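Local structure of muramoyltetrapeptide carboxypeptidase (Oxalobacter formigenes OXCC13, 6UUK) at residues V120-G125 with S152-F157. The protein probably acts as a serine-type muramoyltetrapeptide carboxypeptidase, trimming tetrapeptide stems in the turnover of bacterial cell-wall peptidoglycan. Residues are numbered along the deposited sequence; the frame is centred on the assembly and turned at random.
Sequences VIALRG and SDFTVF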
loop_
_atom_site.group_PDB
_atom_site.type_symbol
_atom_site.label_atom_id
_atom_site.label_comp_id
_atom_site.label_asym_id
_atom_site.label_seq_id
_atom_site.Cartn_x
_atom_site.Cartn_y
_atom_site.Cartn_z
ATOM N N VAL B 120 -14.328 -23.793 -2.505
ATOM C CA VAL B 120 -13.147 -23.675 -1.658
ATOM C C VAL B 120 -13.214 -22.332 -0.946
ATOM O O VAL B 120 -13.180 -21.278 -1.593
ATOM C CB VAL B 120 -11.847 -23.806 -2.466
ATOM C CG1 VAL B 120 -10.648 -23.536 -1.576
ATOM C CG2 VAL B 120 -11.748 -25.188 -3.093
ATOM N N ILE B 121 -13.306 -22.369 0.381
ATOM C CA ILE B 121 -13.451 -21.171 1.199
ATOM C C ILE B 121 -12.177 -20.967 2.008
ATOM O O ILE B 121 -11.559 -21.933 2.472
ATOM C CB ILE B 121 -14.690 -21.262 2.114
ATOM C CG1 ILE B 121 -14.876 -19.965 2.908
ATOM C CG2 ILE B 121 -14.596 -22.467 3.043
ATOM C CD1 ILE B 121 -16.184 -19.893 3.661
ATOM N N ALA B 122 -11.778 -19.708 2.161
ATOM C CA ALA B 122 -10.597 -19.357 2.933
ATOM C C ALA B 122 -10.953 -19.187 4.405
ATOM O O ALA B 122 -12.078 -18.819 4.755
ATOM C CB ALA B 122 -9.964 -18.072 2.399
ATOM N N LEU B 123 -9.975 -19.460 5.269
ATOM C CA LEU B 123 -10.192 -19.337 6.709
ATOM C C LEU B 123 -10.181 -17.871 7.135
ATOM O O LEU B 123 -11.215 -17.311 7.510
ATOM C CB LEU B 123 -9.134 -20.139 7.472
ATOM C CG LEU B 123 -9.331 -20.249 8.985
ATOM C CD1 LEU B 123 -10.582 -21.054 9.306
ATOM C CD2 LEU B 123 -8.110 -20.860 9.653
ATOM N N ARG B 124 -9.014 -17.236 7.083
ATOM C CA ARG B 124 -8.862 -15.834 7.435
ATOM C C ARG B 124 -8.283 -15.055 6.261
ATOM O O ARG B 124 -7.873 -15.621 5.244
ATOM C CB ARG B 124 -7.968 -15.661 8.670
ATOM C CG ARG B 124 -8.711 -15.747 9.987
ATOM C CD ARG B 124 -7.962 -15.019 11.090
ATOM N NE ARG B 124 -8.779 -14.870 12.292
ATOM C CZ ARG B 124 -9.695 -13.923 12.458
ATOM N NH1 ARG B 124 -9.919 -13.036 11.498
ATOM N NH2 ARG B 124 -10.392 -13.862 13.585
ATOM N N GLY B 125 -8.257 -13.735 6.422
ATOM C CA GLY B 125 -7.692 -12.851 5.423
ATOM C C GLY B 125 -6.828 -11.771 6.040
ATOM O O GLY B 125 -6.930 -10.597 5.673
ATOM N N SER B 152 -10.655 -9.865 1.782
ATOM C CA SER B 152 -9.552 -9.314 2.578
ATOM C C SER B 152 -8.244 -9.721 1.913
ATOM O O SER B 152 -8.056 -9.410 0.723
ATOM C CB SER B 152 -9.720 -9.749 4.036
ATOM O OG SER B 152 -8.646 -9.277 4.834
ATOM N N ASP B 153 -7.325 -10.397 2.608
ATOM C CA ASP B 153 -6.060 -10.799 2.002
ATOM C C ASP B 153 -6.257 -11.794 0.867
ATOM O O ASP B 153 -5.379 -11.918 0.006
ATOM C CB ASP B 153 -5.139 -11.387 3.073
ATOM C CG ASP B 153 -3.792 -11.808 2.521
ATOM O OD1 ASP B 153 -3.023 -10.927 2.082
ATOM O OD2 ASP B 153 -3.500 -13.022 2.534
ATOM N N PHE B 154 -7.391 -12.497 0.837
ATOM C CA PHE B 154 -7.656 -13.464 -0.220
ATOM C C PHE B 154 -7.895 -12.808 -1.574
ATOM O O PHE B 154 -7.987 -13.523 -2.579
ATOM C CB PHE B 154 -8.855 -14.335 0.160
ATOM C CG PHE B 154 -8.898 -15.656 -0.550
ATOM C CD1 PHE B 154 -7.967 -16.641 -0.260
ATOM C CD2 PHE B 154 -9.872 -15.919 -1.498
ATOM C CE1 PHE B 154 -8.002 -17.860 -0.909
ATOM C CE2 PHE B 154 -9.913 -17.138 -2.149
ATOM C CZ PHE B 154 -8.978 -18.109 -1.852
ATOM N N THR B 155 -8.005 -11.478 -1.626
ATOM C CA THR B 155 -8.073 -10.789 -2.910
ATOM C C THR B 155 -6.811 -11.030 -3.729
ATOM O O THR B 155 -6.873 -11.105 -4.962
ATOM C CB THR B 155 -8.294 -9.290 -2.692
ATOM O OG1 THR B 155 -9.480 -9.087 -1.913
ATOM C CG2 THR B 155 -8.442 -8.561 -4.022
ATOM N N VAL B 156 -5.662 -11.162 -3.061
ATOM C CA VAL B 156 -4.417 -11.486 -3.752
ATOM C C VAL B 156 -4.541 -12.820 -4.476
ATOM O O VAL B 156 -4.091 -12.969 -5.619
ATOM C CB VAL B 156 -3.245 -11.487 -2.753
ATOM C CG1 VAL B 156 -1.977 -12.017 -3.402
ATOM C CG2 VAL B 156 -3.020 -10.088 -2.196
ATOM N N PHE B 157 -5.163 -13.807 -3.829
ATOM C CA PHE B 157 -5.347 -15.110 -4.459
ATOM C C PHE B 157 -6.288 -15.028 -5.654
ATOM O O PHE B 157 -6.105 -15.756 -6.635
ATOM C CB PHE B 157 -5.876 -16.112 -3.433
ATOM C CG PHE B 157 -5.914 -17.532 -3.928
ATOM C CD1 PHE B 157 -7.027 -18.021 -4.595
ATOM C CD2 PHE B 157 -4.843 -18.382 -3.713
ATOM C CE1 PHE B 157 -7.065 -19.326 -5.043
ATOM C CE2 PHE B 157 -4.878 -19.688 -4.162
ATOM C CZ PHE B 157 -5.989 -20.160 -4.828
#
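S152, the predicted nucleophile, meets the loop after strand 119-122 at the carbonyl of G125. Its CB lies 3.3 Å from G125 O. With OG anti to the backbone N (chi1 178°), the hydroxyl tip arrives beside the same oxygen; the modelled 2.3 Å between S152 OG and G125 O is too short to trust in detail, although the two clearly adjoin. H316, a predicted charge-relay residue, also touches this serine. The following amide gives a sounder bond, D153 N to G125 O at 3.1 Å, with an N-H...O angle of 150° and the donor standing above the carbonyl plane. The carboxylate of D153 turns elsewhere: OD2 is bonded to T129 OG1. Deeper in, the methyl of A122 sits over one face of the F154 ring, a CH-pi contact 3.9 Å from CB to the centroid, while F157 CB lies against the rim of the opposite face. S152 O accepts from both T155 N and T155 OG1 (3.0 Å from OG1), which approach from the same face of its carbonyl plane. Positive phi at S152 (61°), between strand 147-150 and helix 155-163, is the geometry of a nucleophile elbow. In such elbows the amide after the nucleophile commonly serves the oxyanion hole; if D153 N serves so here, its bond to G125 O would probably have to be given up before it could hold an oxyanion.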